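Local coordinates for Peptide/nickel transport system substrate-binding protein (Listeria monocytogenes serotype 1/2a, PDB 5KZT), which binds peptides and probably delivers them to an oligopeptide transporter as its solute-binding component, at residues A[24-35]-A[406-414]; A[286-294]-A[358-369]. All coordinates share one frame; numbering follows the deposited sequence.

Interaction 1: residues A[24-35]-A[406-414]; sequences LIPSADSTKADD and FKVRLQNDQ
Lys-407 is tied to the 24-35 loop through two waters, one at each end of the residue, and no direct hydrogen bond joins the two segments. The first water accepts from the backbone N of Lys-407 (2.9 Å) and donates to Leu-24 O, so it occupies a peptide N-H in the first turn of helix 406-414. The second accepts from Lys-407 NZ at 2.8 Å and also bonds to Ile-25 O. With CG of Lys-407 between the backbone N and the carbonyl carbon (chi1 70°) and the rest of the chain extended, the ammonium is carried along the loop to Leu-24, whose CD2 lies 3.7 Å from NZ. Lys-407 CB meanwhile packs on Pro-26 CB at 3.7 Å.

Pro-26 also packs on Phe-406, its CG 3.8 Å from Phe-406 CD2. As is characteristic of OppA-like binding proteins, the peptide lies enclosed between lobes, and here it reaches both segments: Asp-34 hydrogen-bonds to it through its backbone, and Arg-409 NH2 bonds to its backbone while Arg-409 NE is salt-bridged to Asp-374. Phe-406 also packs on the peptide backbone. Its ring is bordered in plane by Arg-409 CZ, and Leu-410 CD1 sits over one face toward the rim.

Asp-35 packs against the same two side chains, Phe-406 and Leu-410. Its CB touches Leu-410 CD1 (3.8 Å), and its OD2 lies 3.7 Å from Phe-406 CE2, the carboxylate and ring planes being 76° apart. That same OD2 caps helix 36-45 by accepting from Gly-38 N. Asp-34 comes near Leu-410 too, but its OD2 is bound to Thr-112 and Gln-445.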
# COMPACT_ATOMS: atom_id res chain seq x y z
N LEU A 24 4.66 -8.94 -10.87
CA LEU A 24 5.98 -9.32 -10.37
C LEU A 24 6.26 -8.52 -9.09
O LEU A 24 5.78 -7.39 -8.96
CB LEU A 24 7.06 -9.03 -11.41
CG LEU A 24 7.28 -10.06 -12.52
CD1 LEU A 24 6.03 -10.31 -13.33
CD2 LEU A 24 8.40 -9.55 -13.42
N ILE A 25 7.03 -9.10 -8.18
CA ILE A 25 7.37 -8.43 -6.92
C ILE A 25 8.27 -7.22 -7.16
O ILE A 25 9.35 -7.37 -7.71
CB ILE A 25 8.10 -9.40 -5.96
CG1 ILE A 25 7.20 -10.58 -5.60
CG2 ILE A 25 8.56 -8.67 -4.70
CD1 ILE A 25 7.97 -11.73 -4.98
N PRO A 26 7.83 -6.00 -6.75
CA PRO A 26 8.69 -4.84 -6.96
C PRO A 26 9.86 -4.77 -5.99
O PRO A 26 10.96 -4.34 -6.40
CB PRO A 26 7.72 -3.65 -6.76
CG PRO A 26 6.38 -4.23 -7.02
CD PRO A 26 6.49 -5.56 -6.35
N SER A 27 9.62 -5.19 -4.75
CA SER A 27 10.66 -5.19 -3.71
C SER A 27 10.29 -6.17 -2.64
O SER A 27 9.12 -6.27 -2.28
CB SER A 27 10.78 -3.80 -3.08
OG SER A 27 11.66 -3.80 -1.96
N ALA A 28 11.28 -6.88 -2.12
CA ALA A 28 11.08 -7.68 -0.92
C ALA A 28 12.03 -7.25 0.19
O ALA A 28 12.30 -8.03 1.09
CB ALA A 28 11.25 -9.15 -1.24
N ASP A 29 12.51 -6.02 0.13
CA ASP A 29 13.32 -5.44 1.19
C ASP A 29 12.35 -4.83 2.18
O ASP A 29 11.65 -3.89 1.83
CB ASP A 29 14.26 -4.38 0.57
CG ASP A 29 15.23 -3.75 1.59
OD1 ASP A 29 14.76 -3.41 2.70
OD2 ASP A 29 16.44 -3.56 1.27
N SER A 30 12.29 -5.35 3.41
CA SER A 30 11.27 -4.90 4.37
C SER A 30 11.39 -3.41 4.72
O SER A 30 10.40 -2.79 5.10
CB SER A 30 11.23 -5.74 5.65
OG SER A 30 12.48 -5.75 6.31
N THR A 31 12.59 -2.84 4.60
CA THR A 31 12.75 -1.41 4.81
C THR A 31 12.25 -0.56 3.64
O THR A 31 11.62 0.47 3.85
CB THR A 31 14.22 -1.05 5.09
OG1 THR A 31 14.72 -1.87 6.15
CG2 THR A 31 14.35 0.41 5.47
N LYS A 32 12.56 -1.00 2.42
CA LYS A 32 12.37 -0.18 1.23
C LYS A 32 11.04 -0.43 0.53
O LYS A 32 10.54 0.48 -0.15
CB LYS A 32 13.53 -0.38 0.25
CG LYS A 32 14.89 0.02 0.78
CD LYS A 32 15.95 -0.14 -0.30
CE LYS A 32 17.31 0.17 0.27
NZ LYS A 32 18.36 -0.07 -0.74
N ALA A 33 10.48 -1.64 0.66
CA ALA A 33 9.21 -1.98 0.03
C ALA A 33 8.09 -1.03 0.46
O ALA A 33 7.94 -0.73 1.65
CB ALA A 33 8.80 -3.42 0.35
N ASP A 34 7.33 -0.56 -0.52
CA ASP A 34 6.16 0.28 -0.26
C ASP A 34 4.92 -0.09 -1.05
O ASP A 34 3.96 0.68 -1.10
CB ASP A 34 6.51 1.76 -0.50
CG ASP A 34 6.86 2.07 -1.95
OD1 ASP A 34 6.61 1.26 -2.88
OD2 ASP A 34 7.40 3.19 -2.15
N ASP A 35 4.90 -1.30 -1.59
CA ASP A 35 3.80 -1.74 -2.44
C ASP A 35 3.10 -2.95 -1.89
O ASP A 35 3.66 -3.72 -1.10
CB ASP A 35 4.34 -2.08 -3.81
CG ASP A 35 5.13 -3.34 -3.80
OD1 ASP A 35 6.33 -3.30 -3.40
OD2 ASP A 35 4.55 -4.40 -4.12
N PHE A 406 3.75 -3.16 -12.86
CA PHE A 406 3.52 -2.41 -11.65
C PHE A 406 4.83 -1.78 -11.15
O PHE A 406 4.89 -0.59 -10.87
CB PHE A 406 2.94 -3.39 -10.62
CG PHE A 406 2.62 -2.79 -9.29
CD1 PHE A 406 2.04 -1.54 -9.17
CD2 PHE A 406 2.84 -3.54 -8.15
CE1 PHE A 406 1.73 -1.02 -7.93
CE2 PHE A 406 2.51 -3.05 -6.91
CZ PHE A 406 1.95 -1.78 -6.79
N LYS A 407 5.89 -2.59 -11.08
CA LYS A 407 7.19 -2.08 -10.62
C LYS A 407 7.77 -0.92 -11.46
O LYS A 407 8.38 -0.01 -10.91
CB LYS A 407 8.21 -3.20 -10.43
CG LYS A 407 8.73 -3.87 -11.67
CD LYS A 407 9.71 -4.97 -11.24
CE LYS A 407 10.11 -5.84 -12.40
NZ LYS A 407 10.72 -7.13 -11.97
N VAL A 408 7.50 -0.93 -12.77
CA VAL A 408 7.94 0.14 -13.67
C VAL A 408 7.09 1.39 -13.40
O VAL A 408 7.62 2.51 -13.34
CB VAL A 408 7.88 -0.31 -15.16
CG1 VAL A 408 8.23 0.84 -16.12
CG2 VAL A 408 8.82 -1.48 -15.41
N ARG A 409 5.78 1.22 -13.22
CA ARG A 409 4.93 2.37 -12.89
C ARG A 409 5.43 3.05 -11.61
O ARG A 409 5.50 4.29 -11.52
CB ARG A 409 3.46 1.97 -12.72
CG ARG A 409 2.63 3.11 -12.18
CD ARG A 409 1.15 2.90 -12.37
NE ARG A 409 0.59 1.79 -11.60
CZ ARG A 409 0.25 1.83 -10.31
NH1 ARG A 409 0.45 2.91 -9.57
NH2 ARG A 409 -0.32 0.76 -9.76
N LEU A 410 5.78 2.24 -10.63
CA LEU A 410 6.23 2.77 -9.34
C LEU A 410 7.57 3.47 -9.50
O LEU A 410 7.75 4.56 -8.97
CB LEU A 410 6.30 1.66 -8.30
CG LEU A 410 4.96 1.04 -7.90
CD1 LEU A 410 5.23 0.06 -6.77
CD2 LEU A 410 3.96 2.07 -7.46
N GLN A 411 8.49 2.88 -10.25
CA GLN A 411 9.79 3.53 -10.53
C GLN A 411 9.62 4.86 -11.23
O GLN A 411 10.28 5.85 -10.87
CB GLN A 411 10.69 2.65 -11.40
CG GLN A 411 11.23 1.44 -10.66
CD GLN A 411 12.00 0.45 -11.55
OE1 GLN A 411 11.70 0.24 -12.75
NE2 GLN A 411 13.02 -0.16 -10.96
N ASN A 412 8.77 4.88 -12.26
CA ASN A 412 8.50 6.12 -13.00
C ASN A 412 7.82 7.15 -12.09
O ASN A 412 8.06 8.35 -12.21
CB ASN A 412 7.63 5.87 -14.23
CG ASN A 412 8.30 5.00 -15.26
OD1 ASN A 412 9.49 4.67 -15.15
ND2 ASN A 412 7.53 4.56 -16.26
N ASP A 413 6.97 6.67 -11.17
CA ASP A 413 6.33 7.54 -10.18
C ASP A 413 7.40 8.21 -9.30
O ASP A 413 7.45 9.45 -9.22
CB ASP A 413 5.32 6.76 -9.33
CG ASP A 413 4.59 7.64 -8.34
OD1 ASP A 413 3.79 8.50 -8.79
OD2 ASP A 413 4.83 7.48 -7.09
N GLN A 414 8.28 7.41 -8.70
CA GLN A 414 9.37 7.95 -7.87
C GLN A 414 10.24 8.96 -8.64
O GLN A 414 10.66 9.96 -8.05
CB GLN A 414 10.30 6.85 -7.32
CG GLN A 414 9.69 5.93 -6.26
CD GLN A 414 9.28 6.70 -5.01
OE1 GLN A 414 10.11 7.42 -4.43
NE2 GLN A 414 7.99 6.61 -4.62
O HOH W 1 5.72 -5.47 -11.14
O HOH W 2 10.18 -8.83 -9.86

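Interaction 2: residues A[286-294]-A[358-369]; sequences TVFANKNIR and GLKELGVNEITV
At the N-cap of helix 291-299, Asn-290 grips the last turn of helix 348-362 through Glu-361. The amide is shared between two tasks: OD1 accepts from Ile-293 N in the capping bond, while ND2 donates to Glu-361 OE1 at 2.9 Å, nearly in the amide plane and on the anti side of the carboxylate. CG of Asn-290 is turned anti to the backbone N (chi1 -176°), which directs the amide across to the neighbouring helix. Asn-292 ND2 reaches the same OE1 at 3.2 Å, from the opposite face of the carboxylate. A water bound to Asn-292 N also donates to OE1, so three donors converge on this one oxygen and would probably stabilise its negative charge.

Next to this polar group the two helices come very close at Gly-358, where Asn-292 CB is 3.6 Å and Ile-293 CD1 3.7 Å from Gly-358 CA. Ile-293 and Leu-362 then meet tip to tip, CG1 to CD1 at 3.8 Å.

Helix 348-362 closes with a Schellman motif at Gly-363, whose positive phi ends the helix, and the chain turns through 364-366 into strand 367-374, running roughly across the helix, a helix-to-strand connection in an alpha/beta fold. The strand presents Ile-367 and Val-369 to the 3-10 turn 287-289. Val-287 CG2 lies 3.6 Å from Val-369 CG1, and its CG1 packs against the CD1 of Ile-367. Val-287 CG2 also covers the centre of one face of the Phe-288 ring, which meets Phe-277 and Phe-420 as well and has Val-369 CG1 4.0 Å from its CE2.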
# COMPACT_ATOMS: atom_id res chain seq x y z
N THR A 286 4.65 20.66 -16.47
CA THR A 286 3.77 20.00 -17.43
C THR A 286 2.48 20.82 -17.53
O THR A 286 2.28 21.77 -16.77
CB THR A 286 3.37 18.59 -16.97
OG1 THR A 286 2.53 18.70 -15.82
CG2 THR A 286 4.60 17.73 -16.63
N VAL A 287 1.58 20.43 -18.42
CA VAL A 287 0.26 21.09 -18.50
C VAL A 287 -0.55 21.00 -17.20
O VAL A 287 -1.43 21.84 -16.94
CB VAL A 287 -0.61 20.56 -19.66
CG1 VAL A 287 0.05 20.89 -21.00
CG2 VAL A 287 -0.92 19.06 -19.52
N PHE A 288 -0.28 19.98 -16.38
CA PHE A 288 -0.99 19.80 -15.12
C PHE A 288 -0.48 20.72 -14.02
O PHE A 288 -1.01 20.69 -12.93
CB PHE A 288 -0.95 18.34 -14.68
CG PHE A 288 -1.65 17.41 -15.62
CD1 PHE A 288 -2.99 17.58 -15.89
CD2 PHE A 288 -0.98 16.33 -16.19
CE1 PHE A 288 -3.65 16.72 -16.75
CE2 PHE A 288 -1.63 15.47 -17.05
CZ PHE A 288 -2.98 15.66 -17.33
N ALA A 289 0.55 21.53 -14.30
CA ALA A 289 0.87 22.67 -13.45
C ALA A 289 -0.28 23.70 -13.46
O ALA A 289 -0.41 24.48 -12.53
CB ALA A 289 2.18 23.31 -13.88
N ASN A 290 -1.12 23.67 -14.50
CA ASN A 290 -2.33 24.50 -14.59
C ASN A 290 -3.52 23.80 -13.93
O ASN A 290 -3.91 22.72 -14.36
CB ASN A 290 -2.66 24.78 -16.06
CG ASN A 290 -3.85 25.70 -16.22
OD1 ASN A 290 -4.99 25.29 -16.01
ND2 ASN A 290 -3.60 26.94 -16.59
N LYS A 291 -4.10 24.46 -12.93
CA LYS A 291 -5.18 23.89 -12.13
C LYS A 291 -6.42 23.65 -12.95
O LYS A 291 -7.13 22.66 -12.72
CB LYS A 291 -5.56 24.83 -10.99
CG LYS A 291 -6.36 24.17 -9.88
CD LYS A 291 -7.51 25.00 -9.36
CE LYS A 291 -7.10 26.35 -8.82
NZ LYS A 291 -6.75 26.30 -7.37
N ASN A 292 -6.73 24.58 -13.86
CA ASN A 292 -7.90 24.39 -14.70
C ASN A 292 -7.79 23.12 -15.54
O ASN A 292 -8.80 22.44 -15.73
CB ASN A 292 -8.14 25.59 -15.61
CG ASN A 292 -8.99 26.64 -14.95
OD1 ASN A 292 -9.99 26.33 -14.29
ND2 ASN A 292 -8.63 27.88 -15.14
N ILE A 293 -6.59 22.80 -16.01
CA ILE A 293 -6.36 21.57 -16.78
C ILE A 293 -6.54 20.32 -15.90
O ILE A 293 -7.16 19.35 -16.36
CB ILE A 293 -4.98 21.60 -17.47
CG1 ILE A 293 -4.88 22.80 -18.45
CG2 ILE A 293 -4.66 20.28 -18.17
CD1 ILE A 293 -5.92 22.81 -19.56
N ARG A 294 -6.02 20.35 -14.67
CA ARG A 294 -6.26 19.25 -13.70
C ARG A 294 -7.77 19.03 -13.48
O ARG A 294 -8.25 17.89 -13.50
CB ARG A 294 -5.58 19.53 -12.34
CG ARG A 294 -4.06 19.59 -12.42
CD ARG A 294 -3.43 19.43 -11.06
NE ARG A 294 -3.76 20.50 -10.12
CZ ARG A 294 -3.16 21.69 -10.03
NH1 ARG A 294 -2.20 22.07 -10.89
NH2 ARG A 294 -3.55 22.54 -9.08
N GLY A 358 -8.43 26.80 -18.97
CA GLY A 358 -7.06 26.30 -18.94
C GLY A 358 -6.33 26.45 -20.27
O GLY A 358 -5.22 26.93 -20.30
N LEU A 359 -6.98 26.06 -21.36
CA LEU A 359 -6.41 26.16 -22.71
C LEU A 359 -6.09 27.62 -23.08
O LEU A 359 -5.07 27.89 -23.74
CB LEU A 359 -7.37 25.60 -23.76
CG LEU A 359 -7.52 24.08 -23.86
CD1 LEU A 359 -8.69 23.73 -24.77
CD2 LEU A 359 -6.24 23.43 -24.35
N LYS A 360 -6.97 28.53 -22.68
CA LYS A 360 -6.77 29.97 -22.87
C LYS A 360 -5.55 30.46 -22.06
O LYS A 360 -4.71 31.20 -22.59
CB LYS A 360 -8.04 30.74 -22.49
CG LYS A 360 -8.12 32.15 -23.00
CD LYS A 360 -9.30 32.92 -22.41
CE LYS A 360 -10.66 32.45 -22.95
NZ LYS A 360 -10.91 32.82 -24.38
N GLU A 361 -5.44 30.03 -20.81
CA GLU A 361 -4.32 30.43 -19.94
C GLU A 361 -2.98 29.95 -20.47
O GLU A 361 -2.00 30.67 -20.40
CB GLU A 361 -4.52 29.93 -18.50
CG GLU A 361 -5.64 30.65 -17.75
CD GLU A 361 -6.08 29.97 -16.47
OE1 GLU A 361 -5.79 28.77 -16.25
OE2 GLU A 361 -6.74 30.64 -15.65
N LEU A 362 -2.96 28.72 -21.01
CA LEU A 362 -1.75 28.15 -21.63
C LEU A 362 -1.46 28.64 -23.06
O LEU A 362 -0.38 28.38 -23.59
CB LEU A 362 -1.87 26.61 -21.67
CG LEU A 362 -1.99 25.92 -20.32
CD1 LEU A 362 -2.12 24.43 -20.55
CD2 LEU A 362 -0.79 26.25 -19.43
N GLY A 363 -2.43 29.29 -23.69
CA GLY A 363 -2.29 29.78 -25.06
C GLY A 363 -2.20 28.70 -26.12
O GLY A 363 -1.49 28.88 -27.10
N VAL A 364 -2.92 27.59 -25.93
CA VAL A 364 -2.93 26.46 -26.88
C VAL A 364 -4.35 26.00 -27.22
O VAL A 364 -5.28 26.29 -26.48
CB VAL A 364 -2.11 25.24 -26.37
CG1 VAL A 364 -0.62 25.50 -26.50
CG2 VAL A 364 -2.49 24.88 -24.93
N ASN A 365 -4.49 25.30 -28.35
CA ASN A 365 -5.77 24.72 -28.82
C ASN A 365 -5.87 23.22 -28.59
O ASN A 365 -6.97 22.66 -28.58
CB ASN A 365 -5.95 24.93 -30.33
CG ASN A 365 -5.52 26.31 -30.78
OD1 ASN A 365 -5.47 27.24 -29.99
ND2 ASN A 365 -5.22 26.44 -32.07
N GLU A 366 -4.71 22.56 -28.47
CA GLU A 366 -4.64 21.12 -28.28
C GLU A 366 -3.55 20.77 -27.26
O GLU A 366 -2.65 21.57 -27.02
CB GLU A 366 -4.39 20.41 -29.62
CG GLU A 366 -3.09 20.78 -30.33
CD GLU A 366 -3.26 20.94 -31.84
OE1 GLU A 366 -3.85 20.03 -32.48
OE2 GLU A 366 -2.81 21.98 -32.38
N ILE A 367 -3.69 19.60 -26.66
CA ILE A 367 -2.75 19.07 -25.65
C ILE A 367 -2.68 17.57 -25.86
O ILE A 367 -3.72 16.93 -26.05
CB ILE A 367 -3.24 19.38 -24.20
CG1 ILE A 367 -2.96 20.84 -23.83
CG2 ILE A 367 -2.57 18.46 -23.17
CD1 ILE A 367 -3.66 21.33 -22.58
N THR A 368 -1.45 17.02 -25.87
CA THR A 368 -1.20 15.56 -25.76
C THR A 368 -0.62 15.26 -24.40
O THR A 368 0.32 15.92 -23.98
CB THR A 368 -0.21 15.06 -26.83
OG1 THR A 368 -0.74 15.36 -28.13
CG2 THR A 368 0.01 13.54 -26.73
N VAL A 369 -1.17 14.26 -23.71
CA VAL A 369 -0.58 13.76 -22.48
C VAL A 369 -0.64 12.25 -22.46
O VAL A 369 -1.54 11.66 -23.06
CB VAL A 369 -1.27 14.33 -21.21
CG1 VAL A 369 -0.84 15.77 -20.98
CG2 VAL A 369 -2.79 14.18 -21.26
O HOH W 3 -5.61 27.51 -13.64

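The two contacts stand about 31 Å apart between centres, with nearest atoms about 11 Å apart, and interaction 2 is nested within the chain loop that interaction 1 closes. They are connected through one sheet. Strand 367-374 starts in interaction 2 and runs parallel to strand 397-404, which leads straight into helix 406-414 of interaction 1. At the other end of strand 367-374, Asp-374 pairs with Arg-409. Interaction 1 brings the 24-35 loop against this helix beside the bound peptide, whereas interaction 2 packs the 3-10 turn 287-289 and the first turn of helix 291-299 against the beginning of strand 367-374, far from the centre of the chain.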